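Side-chain contacts in mannitol dehydrogenase (PDB 1LJ8), which binds NAD and probably catalyses the NAD-dependent oxidation of D-mannitol to D-fructose: residues G134-D139 / D190-N195; D140-F145 / A450-F455. One frame throughout, in Å; residues are numbered along the deposited sequence.

The two contacts interleave along the chain, and their centres lie about 12 Å apart. Their first segments are consecutive and form a short antiparallel hairpin, strand 138-139 of contact 1 with strand 144-145 of contact 2. Asp-139 N probably donates to Glu-144 O there, at 2.8 Å. Contact 1 is buried and lies wholly within the Rossmann domain. It pairs a tyrosine with an aspartate and a leucine, next to the cofactor. Contact 2 lies at the surface and joins the Rossmann domain to the C-terminal domain through helix 452-455. It is polar and partly water-mediated, and it lies away from the NAD site.

Contact 1 of 2, residues G134-D139 / D190-N195; sequences GGYCID and DNLPHN. With NAD (nicotinamide-adenine-dinucleotide), chain B.
Tyr-136 reaches Asp-190 through its hydroxyl. Tyr-136 OH donates to Asp-190 OD2 in a very short bond of 2.5 Å. The carboxylate lies at the edge of the ring, near its plane, but is turned 80° against it. Leu-192 adds the apolar part of the contact. Leu-192 CD1 approaches Tyr-136 CE1 obliquely, at 3.8 Å, and Leu-192 CD2 is 4.0 Å from Tyr-136 CD1. The tyrosine CG is anti to the carbonyl carbon (chi1 -61°), which swings the ring toward Asp-190.

The other oxygen of Asp-190 faces the cofactor. Asp-190 OD1 accepts from NAD O2D, a hydroxyl of the nicotinamide ribose, at 2.8 Å. Asn-191 N donates to the same NAD O2D at 2.9 Å, so the hydroxyl is gripped twice.

A second shell holds the carboxylate in place. Ile-131 N donates to OD2 and Thr-132 N to OD1, while Ser-188 OG bonds to the tyrosine hydroxyl. The loop itself is fixed by Asn-195, at the start of helix 195-210. Asn-195 ND2 donates to Asp-190 O at 3.0 Å, almost straight (178°) and in its own amide plane. Asn-191 sits at the centre of an inverse gamma turn, and its ND2 bonds to Glu-133, which also binds NAD. The arrangement belongs to the NAD site of a Rossmann domain, where the loop after edge strand 185-188 receives the nicotinamide ribose.

Contact 2 of 2, residues D140-F145 / A450-F455; sequences DSNGEF and AVEEIF
Ser-141 and Glu-452 carry this contact. Ser-141 OG lies 2.9 Å from Glu-452 OE2, within hydrogen-bonding range. The bond is not settled, because the hydroxyl also bonds Asp-139 OD1, its stronger partner, which competes for the single proton. A chi1 of 55° tucks the serine OG in between N and C of its own backbone and turns it to the glutamate. Glu-452 has CG anti to its backbone N (chi1 -165°) and runs on extended (chi2 178°). It thus passes alongside the serine. Glu-452 CG is 3.0 Å from Ser-141 OG, a tight approach, and 3.6 Å from Ser-141 CB. An alanine in place of Glu-452 removes both the carboxylate and the CG methylene, and would probably leave a gap beside Ser-141 and cost the loop its direct polar link to helix 452-455.

A water makes the second link. This water accepts from Asp-140 N at 2.8 Å and donates to Asp-140 OD2 and to Glu-453 O, the latter at 2.7 Å. Asp-140 OD2 also forms a salt bridge with Lys-384. Farther along the loop, Asn-142 OD1 accepts from Glu-144 N at 2.8 Å in an Asx turn, with the donor above the carbonyl plane.

The chemistry is that of a surface junction. One hydroxyl proton lies within reach of two carboxylates and can serve only one fully. The direct link is therefore probably weak, and the bridging water adds a tie from the loop to the backbone of helix 452-455.

Contact 1 of 2, residues G134-D139 / D190-N195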
# COMPACT_ATOMS: atom_id res chain seq x y z
N GLY A 134 2.10 -3.41 6.96
CA GLY A 134 2.65 -3.96 8.19
C GLY A 134 4.17 -3.77 8.31
O GLY A 134 4.75 -4.28 9.28
N GLY A 135 4.80 -3.04 7.38
CA GLY A 135 6.27 -2.89 7.47
C GLY A 135 6.82 -1.96 8.54
O GLY A 135 8.03 -1.91 8.76
N TYR A 136 5.95 -1.24 9.25
CA TYR A 136 6.43 -0.25 10.21
C TYR A 136 6.60 -0.72 11.65
O TYR A 136 7.13 0.01 12.50
CB TYR A 136 5.53 0.99 10.17
CG TYR A 136 5.53 1.66 8.79
CD1 TYR A 136 4.83 1.10 7.71
CD2 TYR A 136 6.30 2.80 8.57
CE1 TYR A 136 4.92 1.68 6.43
CE2 TYR A 136 6.42 3.40 7.29
CZ TYR A 136 5.72 2.82 6.23
OH TYR A 136 5.83 3.39 4.98
N CYS A 137 6.12 -1.93 11.91
CA CYS A 137 6.29 -2.56 13.20
C CYS A 137 5.77 -1.81 14.40
O CYS A 137 6.44 -1.79 15.45
CB CYS A 137 7.78 -2.87 13.41
SG CYS A 137 8.47 -3.89 12.04
N ILE A 138 4.62 -1.13 14.27
CA ILE A 138 4.03 -0.47 15.44
C ILE A 138 2.77 -1.28 15.73
O ILE A 138 1.98 -1.56 14.81
CB ILE A 138 3.58 0.99 15.18
CG1 ILE A 138 4.79 1.89 14.94
CG2 ILE A 138 2.69 1.50 16.39
CD1 ILE A 138 5.60 2.13 16.16
N ASP A 139 2.58 -1.68 16.99
CA ASP A 139 1.38 -2.44 17.40
C ASP A 139 0.27 -1.38 17.61
O ASP A 139 0.36 -0.56 18.53
CB ASP A 139 1.69 -3.16 18.72
CG ASP A 139 0.51 -4.00 19.26
OD1 ASP A 139 -0.67 -3.76 18.92
OD2 ASP A 139 0.80 -4.91 20.08
N ASP A 190 2.92 4.64 2.00
CA ASP A 190 2.07 3.49 2.32
C ASP A 190 0.70 3.90 2.87
O ASP A 190 0.51 5.03 3.34
CB ASP A 190 2.77 2.57 3.35
CG ASP A 190 3.91 1.75 2.70
OD1 ASP A 190 3.57 0.92 1.81
OD2 ASP A 190 5.12 1.92 3.11
N ASN A 191 -0.23 2.96 2.85
CA ASN A 191 -1.60 3.20 3.30
C ASN A 191 -1.74 3.11 4.82
O ASN A 191 -2.23 2.09 5.31
CB ASN A 191 -2.51 2.16 2.67
CG ASN A 191 -2.72 2.38 1.19
OD1 ASN A 191 -2.69 3.52 0.69
ND2 ASN A 191 -3.04 1.30 0.48
N LEU A 192 -1.37 4.16 5.52
CA LEU A 192 -1.53 4.21 6.99
C LEU A 192 -2.21 5.55 7.18
O LEU A 192 -1.86 6.51 6.50
CB LEU A 192 -0.17 4.22 7.72
CG LEU A 192 0.43 2.81 7.86
CD1 LEU A 192 1.19 2.44 6.57
CD2 LEU A 192 1.41 2.77 9.07
N PRO A 193 -3.14 5.64 8.13
CA PRO A 193 -3.83 6.93 8.33
C PRO A 193 -2.89 8.15 8.47
O PRO A 193 -3.11 9.22 7.86
CB PRO A 193 -4.64 6.65 9.60
CG PRO A 193 -5.05 5.22 9.42
CD PRO A 193 -3.78 4.56 8.90
N HIS A 194 -1.88 8.04 9.33
CA HIS A 194 -0.92 9.12 9.50
C HIS A 194 0.43 8.46 9.15
O HIS A 194 1.25 8.20 10.03
CB HIS A 194 -0.87 9.60 10.97
CG HIS A 194 -2.17 10.18 11.47
ND1 HIS A 194 -2.35 10.57 12.79
CD2 HIS A 194 -3.37 10.35 10.86
CE1 HIS A 194 -3.61 10.93 12.97
NE2 HIS A 194 -4.26 10.81 11.82
N ASN A 195 0.67 8.23 7.86
CA ASN A 195 1.89 7.52 7.47
C ASN A 195 3.21 8.18 7.86
O ASN A 195 4.16 7.48 8.26
CB ASN A 195 1.86 7.14 6.00
CG ASN A 195 1.45 8.28 5.09
OD1 ASN A 195 1.65 9.46 5.38
ND2 ASN A 195 0.88 7.92 3.93
PA NAD B . 3.93 -5.00 -4.46
O1A NAD B . 3.60 -6.30 -3.94
O2A NAD B . 4.05 -4.71 -5.92
O5B NAD B . 5.31 -4.49 -3.84
C5B NAD B . 5.48 -4.47 -2.39
C4B NAD B . 6.96 -4.05 -2.29
O4B NAD B . 7.28 -3.94 -0.84
C3B NAD B . 8.01 -5.12 -2.77
O3B NAD B . 9.11 -4.39 -3.33
C2B NAD B . 8.37 -5.86 -1.47
O2B NAD B . 9.63 -6.52 -1.53
C1B NAD B . 8.42 -4.70 -0.49
N9A NAD B . 8.30 -5.05 0.89
C8A NAD B . 7.39 -5.85 1.55
N7A NAD B . 7.60 -5.88 2.85
C5A NAD B . 8.70 -5.06 3.03
C6A NAD B . 9.35 -4.70 4.22
N6A NAD B . 9.00 -5.10 5.45
N1A NAD B . 10.44 -3.86 4.13
C2A NAD B . 10.89 -3.37 2.90
N3A NAD B . 10.24 -3.69 1.71
C4A NAD B . 9.15 -4.55 1.84
O3 NAD B . 2.87 -4.01 -3.82
PN NAD B . 2.30 -2.59 -4.31
O1N NAD B . 1.07 -2.81 -5.07
O2N NAD B . 3.40 -1.89 -4.97
O5D NAD B . 1.87 -1.91 -2.95
C5D NAD B . 2.90 -1.57 -2.03
C4D NAD B . 2.29 -0.64 -1.08
O4D NAD B . 1.98 0.66 -1.64
C3D NAD B . 0.98 -1.08 -0.33
O3D NAD B . 1.25 -2.02 0.71
C2D NAD B . 0.36 0.23 0.09
O2D NAD B . 0.84 0.65 1.36
C1D NAD B . 0.77 1.20 -1.04
N1N NAD B . -0.27 1.42 -2.06
C2N NAD B . -0.64 0.50 -3.06
C3N NAD B . -1.69 0.82 -3.88
C7N NAD B . -2.13 -0.19 -4.95
O7N NAD B . -3.20 0.03 -5.53
N7N NAD B . -1.43 -1.29 -5.18
C4N NAD B . -2.43 2.09 -3.71
C5N NAD B . -2.00 3.01 -2.70
C6N NAD B . -0.90 2.69 -1.85

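Contact 2 of 2, residues D140-F145 / A450-F455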
# COMPACT_ATOMS: atom_id res chain seq x y z
N ASP A 140 -0.75 -1.37 16.74
CA ASP A 140 -1.82 -0.37 16.86
C ASP A 140 -2.67 -0.44 18.13
O ASP A 140 -3.26 0.56 18.51
CB ASP A 140 -2.73 -0.44 15.63
CG ASP A 140 -1.97 -0.13 14.37
OD1 ASP A 140 -1.39 0.97 14.34
OD2 ASP A 140 -1.92 -0.97 13.45
N SER A 141 -2.74 -1.58 18.80
CA SER A 141 -3.56 -1.60 20.00
C SER A 141 -2.99 -0.71 21.10
O SER A 141 -3.75 -0.06 21.81
CB SER A 141 -3.75 -3.00 20.56
OG SER A 141 -2.51 -3.65 20.81
N ASN A 142 -1.66 -0.68 21.24
CA ASN A 142 -1.05 0.12 22.31
C ASN A 142 -0.05 1.18 21.84
O ASN A 142 0.56 1.87 22.66
CB ASN A 142 -0.37 -0.82 23.29
CG ASN A 142 0.66 -1.67 22.60
OD1 ASN A 142 1.12 -1.31 21.52
ND2 ASN A 142 1.04 -2.78 23.22
N GLY A 143 0.14 1.32 20.53
CA GLY A 143 1.07 2.30 19.98
C GLY A 143 2.53 1.95 20.24
O GLY A 143 3.42 2.77 20.08
N GLU A 144 2.79 0.72 20.61
CA GLU A 144 4.17 0.35 20.91
C GLU A 144 4.98 -0.17 19.71
O GLU A 144 4.47 -0.92 18.90
CB GLU A 144 4.16 -0.70 22.02
CG GLU A 144 3.78 -0.12 23.39
CD GLU A 144 4.68 1.07 23.75
OE1 GLU A 144 4.23 2.25 23.69
OE2 GLU A 144 5.87 0.82 24.07
N PHE A 145 6.25 0.25 19.61
CA PHE A 145 7.13 -0.27 18.57
C PHE A 145 7.43 -1.73 18.97
O PHE A 145 7.72 -2.03 20.13
CB PHE A 145 8.43 0.55 18.52
CG PHE A 145 9.42 0.05 17.49
CD1 PHE A 145 9.12 0.14 16.14
CD2 PHE A 145 10.66 -0.47 17.88
CE1 PHE A 145 10.03 -0.28 15.16
CE2 PHE A 145 11.60 -0.91 16.91
CZ PHE A 145 11.28 -0.81 15.55
N ALA A 450 -8.58 -12.67 19.63
CA ALA A 450 -7.62 -12.41 20.70
C ALA A 450 -6.19 -12.01 20.22
O ALA A 450 -5.29 -11.82 21.05
CB ALA A 450 -7.53 -13.65 21.62
N VAL A 451 -5.97 -11.87 18.92
CA VAL A 451 -4.64 -11.47 18.43
C VAL A 451 -4.58 -9.94 18.51
O VAL A 451 -5.06 -9.22 17.63
CB VAL A 451 -4.36 -11.95 17.02
CG1 VAL A 451 -2.91 -11.59 16.65
CG2 VAL A 451 -4.61 -13.50 16.93
N GLU A 452 -3.95 -9.45 19.57
CA GLU A 452 -3.92 -8.03 19.84
C GLU A 452 -3.29 -7.14 18.78
O GLU A 452 -3.82 -6.05 18.52
CB GLU A 452 -3.29 -7.76 21.22
CG GLU A 452 -3.56 -6.35 21.72
CD GLU A 452 -2.98 -6.08 23.13
OE1 GLU A 452 -2.88 -7.04 23.92
OE2 GLU A 452 -2.65 -4.90 23.42
N GLU A 453 -2.24 -7.60 18.12
CA GLU A 453 -1.62 -6.75 17.10
C GLU A 453 -2.45 -6.69 15.81
O GLU A 453 -2.08 -5.97 14.86
CB GLU A 453 -0.20 -7.21 16.77
CG GLU A 453 -0.15 -8.61 16.19
CD GLU A 453 -0.04 -9.70 17.26
OE1 GLU A 453 -0.55 -9.51 18.40
OE2 GLU A 453 0.53 -10.75 16.91
N ILE A 454 -3.55 -7.45 15.76
CA ILE A 454 -4.43 -7.37 14.59
C ILE A 454 -5.73 -6.67 15.01
O ILE A 454 -6.14 -5.70 14.38
CB ILE A 454 -4.83 -8.78 14.02
CG1 ILE A 454 -3.57 -9.55 13.57
CG2 ILE A 454 -5.81 -8.63 12.81
CD1 ILE A 454 -3.87 -10.99 13.05
N PHE A 455 -6.35 -7.14 16.10
CA PHE A 455 -7.65 -6.59 16.47
C PHE A 455 -7.78 -5.66 17.66
O PHE A 455 -8.88 -5.18 17.93
CB PHE A 455 -8.68 -7.73 16.64
CG PHE A 455 -8.88 -8.55 15.38
CD1 PHE A 455 -8.30 -9.83 15.25
CD2 PHE A 455 -9.59 -8.02 14.30
CE1 PHE A 455 -8.43 -10.57 14.07
CE2 PHE A 455 -9.73 -8.76 13.09
CZ PHE A 455 -9.16 -10.02 12.98
O HOH W 1 -1.26 -3.41 14.90